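Local coordinates for protein trichothecene 15-O-acetyltransferase TRI3 (Fusarium sporotrichioides, PDB 3FOT) that transfers an acetyl group to the 15-hydroxyl of trichothecene intermediates on the biosynthetic route to mycotoxins such as T-2 toxin, at residues 77-82 and 120-125; 85-90 and 226-231; 258-263 and 414-419. All blocks are in the same frame, centred on the assembly; numbering follows the deposited sequence.

Interaction 1. Residues 77-82 and 120-125; sequences MFELAL and WARGCI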
# COMPACT_ATOMS: atom_id res chain seq x y z
N MET A 77 -4.55 -0.07 -25.73
CA MET A 77 -4.14 1.26 -25.23
C MET A 77 -3.31 1.15 -23.94
O MET A 77 -2.32 1.87 -23.76
CB MET A 77 -5.38 2.13 -24.98
CG MET A 77 -6.22 2.46 -26.24
SD MET A 77 -7.82 3.10 -25.69
CE MET A 77 -8.95 2.54 -26.91
N PHE A 78 -3.69 0.24 -23.06
CA PHE A 78 -2.94 0.09 -21.79
C PHE A 78 -1.60 -0.59 -22.00
O PHE A 78 -0.66 -0.39 -21.24
CB PHE A 78 -3.79 -0.63 -20.75
CG PHE A 78 -4.63 0.30 -19.94
CD1 PHE A 78 -4.06 1.10 -18.95
CD2 PHE A 78 -5.98 0.42 -20.19
CE1 PHE A 78 -4.85 2.00 -18.21
CE2 PHE A 78 -6.79 1.31 -19.47
CZ PHE A 78 -6.23 2.09 -18.48
N GLU A 79 -1.50 -1.41 -23.04
CA GLU A 79 -0.19 -1.98 -23.39
C GLU A 79 0.76 -0.86 -23.81
O GLU A 79 1.92 -0.81 -23.38
CB GLU A 79 -0.34 -3.00 -24.52
CG GLU A 79 -0.96 -4.34 -24.08
CD GLU A 79 -1.29 -5.18 -25.30
OE1 GLU A 79 -0.90 -4.79 -26.42
OE2 GLU A 79 -1.94 -6.23 -25.16
N LEU A 80 0.26 0.05 -24.63
CA LEU A 80 1.03 1.22 -25.09
C LEU A 80 1.42 2.12 -23.91
O LEU A 80 2.58 2.51 -23.77
CB LEU A 80 0.22 1.98 -26.15
CG LEU A 80 0.08 1.20 -27.47
CD1 LEU A 80 -0.95 1.89 -28.36
CD2 LEU A 80 1.41 1.10 -28.19
N ALA A 81 0.46 2.43 -23.04
CA ALA A 81 0.70 3.18 -21.83
C ALA A 81 1.73 2.50 -20.93
O ALA A 81 2.57 3.17 -20.34
CB ALA A 81 -0.63 3.39 -21.07
N LEU A 82 1.65 1.18 -20.80
CA LEU A 82 2.56 0.46 -19.89
C LEU A 82 4.00 0.52 -20.40
O LEU A 82 4.98 0.63 -19.62
CB LEU A 82 2.11 -0.99 -19.76
CG LEU A 82 2.93 -1.87 -18.82
CD1 LEU A 82 3.00 -1.32 -17.37
CD2 LEU A 82 2.33 -3.26 -18.82
N TRP A 120 6.43 -8.30 -23.50
CA TRP A 120 6.33 -8.13 -22.06
C TRP A 120 5.03 -7.37 -21.67
O TRP A 120 4.28 -7.83 -20.81
CB TRP A 120 7.57 -7.42 -21.47
CG TRP A 120 7.33 -6.87 -20.08
CD1 TRP A 120 7.38 -7.56 -18.90
CD2 TRP A 120 6.92 -5.53 -19.75
NE1 TRP A 120 7.04 -6.73 -17.85
CE2 TRP A 120 6.78 -5.47 -18.34
CE3 TRP A 120 6.68 -4.37 -20.50
CZ2 TRP A 120 6.37 -4.30 -17.67
CZ3 TRP A 120 6.30 -3.18 -19.83
CH2 TRP A 120 6.14 -3.17 -18.42
N ALA A 121 4.80 -6.21 -22.29
CA ALA A 121 3.61 -5.40 -21.96
C ALA A 121 2.29 -6.15 -22.25
O ALA A 121 1.37 -6.15 -21.43
CB ALA A 121 3.66 -4.04 -22.71
N ARG A 122 2.22 -6.82 -23.40
CA ARG A 122 1.05 -7.65 -23.72
C ARG A 122 0.79 -8.70 -22.63
O ARG A 122 -0.38 -8.96 -22.25
CB ARG A 122 1.26 -8.29 -25.10
CG ARG A 122 0.18 -9.25 -25.55
CD ARG A 122 0.60 -9.95 -26.85
NE ARG A 122 1.27 -9.00 -27.75
CZ ARG A 122 2.51 -9.17 -28.20
NH1 ARG A 122 3.19 -10.27 -27.88
NH2 ARG A 122 3.05 -8.25 -29.00
N GLY A 123 1.87 -9.28 -22.10
CA GLY A 123 1.81 -10.28 -21.05
C GLY A 123 1.28 -9.78 -19.72
O GLY A 123 0.86 -10.59 -18.88
N CYS A 124 1.30 -8.46 -19.52
CA CYS A 124 0.89 -7.86 -18.26
C CYS A 124 -0.54 -7.31 -18.24
O CYS A 124 -1.02 -6.88 -17.19
CB CYS A 124 1.81 -6.69 -17.89
SG CYS A 124 3.48 -7.17 -17.49
N ILE A 125 -1.21 -7.31 -19.39
CA ILE A 125 -2.55 -6.71 -19.46
C ILE A 125 -3.53 -7.77 -19.91
O ILE A 125 -3.32 -8.40 -20.95
CB ILE A 125 -2.61 -5.53 -20.47
CG1 ILE A 125 -1.49 -4.50 -20.23
CG2 ILE A 125 -4.00 -4.88 -20.46
CD1 ILE A 125 -1.60 -3.71 -18.97
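Helix 71-88 and helix 114-124 bring Glu79 and Ala121 closest, CA atoms 5.3 Å apart, as the short helical segments pass 8.8 Å apart at 126° between their N-to-C directions. This helix-helix packing in the BAHD-type acetyltransferase fold lies where the second helix runs into strand 125-129, at the border of the mixed sheet. Leu82 and Glu79 fill most of the gap from the first helix. CG of the leucine lies anti to the backbone N (chi1 -179°) and meets Trp120 CH2 at 3.5 Å, the side chain crossing the indole at about a right angle, while CD2 reaches Cys124 CB at 3.6 Å and Ile125 CD1 at 4.0 Å. Ala121 CB sits 3.7 Å from Glu79 O. The extended Glu79 chain lies obliquely across Arg122 and Ile125: its CG packs on Ile125 CG1 and its carboxylate edges along the aliphatic base of Arg122, OE2 3.6 Å from CA, without an ionic contact. The carboxylate pairs instead with Lys75, the guanidinium with Asp119. Phe197 of helix 191-205 also touches Leu82, and Arg86 makes a cation-pi contact with Trp120. Cys124 SG rests 3.5 Å above one face of that indole, offset toward its rim.

Interaction 2. Residues 85-90 and 226-231; sequences ARFEHP and IKNLSP
Asn228 reaches the end of helix 71-88 with its amide: ND2 donates to Phe87 O over 2.8 Å in a nearly straight bond (N-H...O 163°). The acceptor lies close to the amide plane, but the donor is tilted 30° from the carbonyl plane of Phe87. The same ND2 passes 3.9 Å from Phe87 CE2, with ring and amide planes steeply inclined, while Asn228 CB packs 3.4 Å from Glu88 O. Beside this polar contact Pro90 CB touches Leu229 CD2 at 3.8 Å, and Pro90 CD lies 3.7 Å from Asn228 C. A short 3-10 turn (226-228) in the loop after helix 191-205 here meets the C-terminal end of helix 71-88, and its side-chain N-H is bonded to a carbonyl of the last turn; the backbone opens out at His89. A water links the His89 ring to the backbone of Asn228, donating to Asn228 O at 2.7 Å and bonded, in the plane of the imidazole, to His89 ND1 at 2.9 Å. Farther out, the His89 ring stacks with Tyr354, and Glu88 forms a salt bridge to Arg203 of helix 191-205. Tyr108 of strand 105-109 packs on both Pro90 and Leu229.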
# COMPACT_ATOMS: atom_id res chain seq x y z
N ALA A 85 5.23 3.83 -19.53
CA ALA A 85 5.39 3.89 -18.08
C ALA A 85 6.66 3.15 -17.65
O ALA A 85 7.33 3.57 -16.71
CB ALA A 85 4.18 3.32 -17.39
N ARG A 86 6.99 2.07 -18.36
CA ARG A 86 8.20 1.30 -18.08
C ARG A 86 9.42 2.18 -18.32
O ARG A 86 10.38 2.14 -17.54
CB ARG A 86 8.29 0.04 -18.96
CG ARG A 86 9.61 -0.74 -18.68
CD ARG A 86 9.65 -2.07 -19.35
NE ARG A 86 10.91 -2.77 -19.11
CZ ARG A 86 11.10 -4.07 -19.30
NH1 ARG A 86 10.11 -4.87 -19.70
NH2 ARG A 86 12.32 -4.60 -19.06
N PHE A 87 9.37 2.97 -19.38
CA PHE A 87 10.42 3.94 -19.65
C PHE A 87 10.58 4.99 -18.55
O PHE A 87 11.68 5.24 -18.10
CB PHE A 87 10.25 4.62 -21.01
CG PHE A 87 11.48 5.33 -21.46
CD1 PHE A 87 12.48 4.63 -22.13
CD2 PHE A 87 11.69 6.67 -21.14
CE1 PHE A 87 13.67 5.27 -22.53
CE2 PHE A 87 12.89 7.32 -21.52
CZ PHE A 87 13.85 6.61 -22.22
N GLU A 88 9.46 5.55 -18.09
CA GLU A 88 9.48 6.53 -17.01
C GLU A 88 9.90 5.92 -15.67
O GLU A 88 10.67 6.54 -14.90
CB GLU A 88 8.10 7.14 -16.84
CG GLU A 88 7.62 7.99 -18.02
CD GLU A 88 6.40 8.84 -17.64
OE1 GLU A 88 5.94 8.78 -16.48
OE2 GLU A 88 5.94 9.62 -18.50
N HIS A 89 9.36 4.74 -15.37
CA HIS A 89 9.47 4.11 -14.04
C HIS A 89 9.64 2.60 -14.17
O HIS A 89 8.69 1.83 -14.07
CB HIS A 89 8.29 4.51 -13.16
CG HIS A 89 8.18 5.99 -12.99
ND1 HIS A 89 9.17 6.74 -12.40
CD2 HIS A 89 7.25 6.88 -13.41
CE1 HIS A 89 8.84 8.01 -12.43
NE2 HIS A 89 7.68 8.13 -13.04
N PRO A 90 10.88 2.17 -14.44
CA PRO A 90 11.12 0.74 -14.72
C PRO A 90 10.93 -0.24 -13.56
O PRO A 90 11.10 -1.45 -13.77
CB PRO A 90 12.57 0.69 -15.24
CG PRO A 90 13.08 2.12 -15.22
CD PRO A 90 12.08 3.02 -14.57
N ILE A 226 17.25 2.90 -17.78
CA ILE A 226 17.98 2.41 -16.59
C ILE A 226 18.21 3.54 -15.59
O ILE A 226 18.00 3.37 -14.39
CB ILE A 226 19.28 1.66 -16.99
CG1 ILE A 226 18.90 0.34 -17.69
CG2 ILE A 226 20.18 1.39 -15.78
CD1 ILE A 226 20.03 -0.30 -18.40
N LYS A 227 18.59 4.71 -16.10
CA LYS A 227 18.81 5.87 -15.23
C LYS A 227 17.52 6.38 -14.57
O LYS A 227 17.58 7.25 -13.69
CB LYS A 227 19.47 7.00 -16.02
CG LYS A 227 18.62 7.53 -17.17
CD LYS A 227 19.38 8.63 -17.94
CE LYS A 227 18.58 9.10 -19.15
NZ LYS A 227 18.65 8.11 -20.27
N ASN A 228 16.37 5.86 -15.00
CA ASN A 228 15.06 6.27 -14.45
C ASN A 228 14.59 5.42 -13.27
O ASN A 228 13.61 5.77 -12.60
CB ASN A 228 13.98 6.31 -15.55
CG ASN A 228 14.21 7.42 -16.55
OD1 ASN A 228 14.88 8.41 -16.26
ND2 ASN A 228 13.59 7.29 -17.72
N LEU A 229 15.26 4.29 -13.05
CA LEU A 229 15.07 3.53 -11.81
C LEU A 229 15.25 4.46 -10.59
O LEU A 229 16.12 5.35 -10.59
CB LEU A 229 16.05 2.38 -11.73
CG LEU A 229 15.85 1.14 -12.60
CD1 LEU A 229 17.14 0.32 -12.70
CD2 LEU A 229 14.68 0.27 -12.09
N SER A 230 14.42 4.28 -9.57
CA SER A 230 14.54 5.08 -8.35
C SER A 230 15.94 4.79 -7.80
O SER A 230 16.39 3.64 -7.82
CB SER A 230 13.45 4.70 -7.32
OG SER A 230 12.16 5.15 -7.77
N PRO A 231 16.63 5.84 -7.34
CA PRO A 231 17.97 5.59 -6.80
C PRO A 231 17.91 4.82 -5.48
O PRO A 231 16.82 4.70 -4.89
CB PRO A 231 18.54 7.00 -6.64
CG PRO A 231 17.35 7.88 -6.45
CD PRO A 231 16.27 7.27 -7.29
O HOH W 1 11.30 5.25 -11.22

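Interaction 3. Residues 258-263 and 414-419; sequences ALVANY and HNFEAS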
# COMPACT_ATOMS: atom_id res chain seq x y z
N ALA A 258 10.27 -2.71 21.26
CA ALA A 258 8.82 -2.55 21.09
C ALA A 258 8.22 -3.56 20.11
O ALA A 258 7.12 -4.10 20.34
CB ALA A 258 8.47 -1.16 20.65
N LEU A 259 8.95 -3.82 19.03
CA LEU A 259 8.53 -4.79 18.03
C LEU A 259 8.37 -6.17 18.63
O LEU A 259 7.33 -6.81 18.49
CB LEU A 259 9.56 -4.82 16.90
CG LEU A 259 9.33 -5.81 15.78
CD1 LEU A 259 8.06 -5.40 15.01
CD2 LEU A 259 10.54 -5.80 14.86
N VAL A 260 9.41 -6.63 19.32
CA VAL A 260 9.41 -7.97 19.87
C VAL A 260 8.34 -8.10 20.94
O VAL A 260 7.65 -9.11 20.98
CB VAL A 260 10.80 -8.36 20.40
CG1 VAL A 260 10.81 -9.81 20.93
CG2 VAL A 260 11.81 -8.22 19.27
N ALA A 261 8.20 -7.07 21.78
CA ALA A 261 7.16 -7.06 22.81
C ALA A 261 5.75 -7.03 22.24
O ALA A 261 4.85 -7.64 22.81
CB ALA A 261 7.36 -5.91 23.80
N ASN A 262 5.57 -6.31 21.13
CA ASN A 262 4.27 -6.30 20.46
C ASN A 262 3.88 -7.70 19.98
O ASN A 262 2.71 -8.05 20.02
CB ASN A 262 4.21 -5.28 19.31
CG ASN A 262 2.83 -5.25 18.63
OD1 ASN A 262 1.82 -5.00 19.27
ND2 ASN A 262 2.80 -5.49 17.32
N TYR A 263 4.85 -8.49 19.53
CA TYR A 263 4.56 -9.88 19.12
C TYR A 263 4.00 -10.70 20.29
O TYR A 263 3.16 -11.58 20.10
CB TYR A 263 5.79 -10.58 18.53
CG TYR A 263 6.22 -10.09 17.15
CD1 TYR A 263 5.33 -10.10 16.08
CD2 TYR A 263 7.53 -9.66 16.92
CE1 TYR A 263 5.72 -9.67 14.81
CE2 TYR A 263 7.94 -9.23 15.65
CZ TYR A 263 7.02 -9.23 14.60
OH TYR A 263 7.39 -8.81 13.34
N HIS A 414 13.90 -2.53 10.02
CA HIS A 414 13.15 -3.44 9.15
C HIS A 414 14.04 -4.59 8.62
O HIS A 414 13.56 -5.71 8.41
CB HIS A 414 12.46 -2.70 8.00
CG HIS A 414 11.28 -1.87 8.42
ND1 HIS A 414 10.89 -0.74 7.72
CD2 HIS A 414 10.41 -2.00 9.45
CE1 HIS A 414 9.82 -0.22 8.30
NE2 HIS A 414 9.51 -0.97 9.35
N ASN A 415 15.32 -4.33 8.42
CA ASN A 415 16.24 -5.45 8.17
C ASN A 415 16.15 -6.48 9.31
O ASN A 415 16.06 -7.70 9.09
CB ASN A 415 17.68 -4.98 8.04
CG ASN A 415 17.99 -4.36 6.68
OD1 ASN A 415 17.26 -4.52 5.71
ND2 ASN A 415 19.12 -3.66 6.62
N PHE A 416 16.16 -5.98 10.54
CA PHE A 416 16.04 -6.85 11.70
C PHE A 416 14.69 -7.59 11.71
O PHE A 416 14.62 -8.80 11.96
CB PHE A 416 16.23 -6.05 12.99
CG PHE A 416 15.89 -6.84 14.22
CD1 PHE A 416 16.82 -7.71 14.79
CD2 PHE A 416 14.60 -6.76 14.78
CE1 PHE A 416 16.48 -8.48 15.92
CE2 PHE A 416 14.26 -7.52 15.90
CZ PHE A 416 15.21 -8.37 16.48
N GLU A 417 13.62 -6.86 11.41
CA GLU A 417 12.29 -7.44 11.41
C GLU A 417 12.15 -8.59 10.40
O GLU A 417 11.54 -9.64 10.70
CB GLU A 417 11.29 -6.32 11.12
CG GLU A 417 9.86 -6.71 11.29
CD GLU A 417 8.95 -5.50 11.39
OE1 GLU A 417 9.45 -4.36 11.58
OE2 GLU A 417 7.73 -5.70 11.28
N ALA A 418 12.73 -8.42 9.21
CA ALA A 418 12.72 -9.46 8.18
C ALA A 418 13.41 -10.74 8.67
O ALA A 418 12.90 -11.86 8.51
CB ALA A 418 13.40 -8.94 6.92
N SER A 419 14.56 -10.55 9.32
CA SER A 419 15.30 -11.67 9.90
C SER A 419 14.53 -12.35 11.02
O SER A 419 14.50 -13.60 11.10
CB SER A 419 16.63 -11.15 10.43
OG SER A 419 17.55 -11.08 9.36
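Van der Waals contacts dominate: the Leu259 methyls lie against the CG and carboxylate of Glu417. Leu259 CD1 is 3.7 Å from Glu417 CD, and Leu259 CD2 lies equally close to Glu417 CG, so that both branches of the leucine bear on the extended glutamate chain. The glutamate gets there because its CG stands anti to the backbone N (chi1 -171°) and the chain continues outstretched toward helix 246-264. Phe416 adds an apolar contact through the edge of its ring: Leu259 CD2 approaches CD2 of the phenyl, and Val260 CG2 comes 4.2 Å from Phe416 CE2, both near the ring plane.

Polar groups meet less directly. Tyr263 OH stands 3.7 Å from Glu417 OE2, too far for a hydrogen bond, with ring and carboxylate planes 83° apart. The stronger partner of the carboxylate is Tyr255, whose hydroxyl is bonded to OE1. That same Glu417 OE1 also lies in the plane of the His414 imidazole, at its CD2 edge, 3.3 Å from that carbon. His414 binds the substrate 15-deacetylcalonectrin, which places this helix contact beside the substrate site.

The two segments run at 35° to each other with axes 11.7 Å apart, a wide spacing bridged by long side chains. Tyr420, one turn on in helix 406-423, meets the Tyr263 ring with the two planes nearly parallel and touches Val260. Helix 36-41 packs on His414 and Glu417 through Ile39, while strand 358-365 meets His414 through Ala360 and Ala258 through Val362.

Overall arrangement
From the N terminus, helix 71-88 supplies the first partner of two contacts. Interaction 1 closes first, when the chain returns after 37 intervening residues along helix 114-124, just before strand 125-129 of the mixed sheet. Interaction 2 begins near the end of the same helix 71-88 and closes only in the loop between helices 191-205 and 246-264, so the two cross along the chain. They also touch in space, through Arg86 and Trp120. Interaction 3 follows in series, closing a span of 150 intervening residues that ties helix 246-264 to helix 406-423. Its centre is about 38 Å from that of interaction 1, across the chain's centre, and about 32 Å from that of interaction 2.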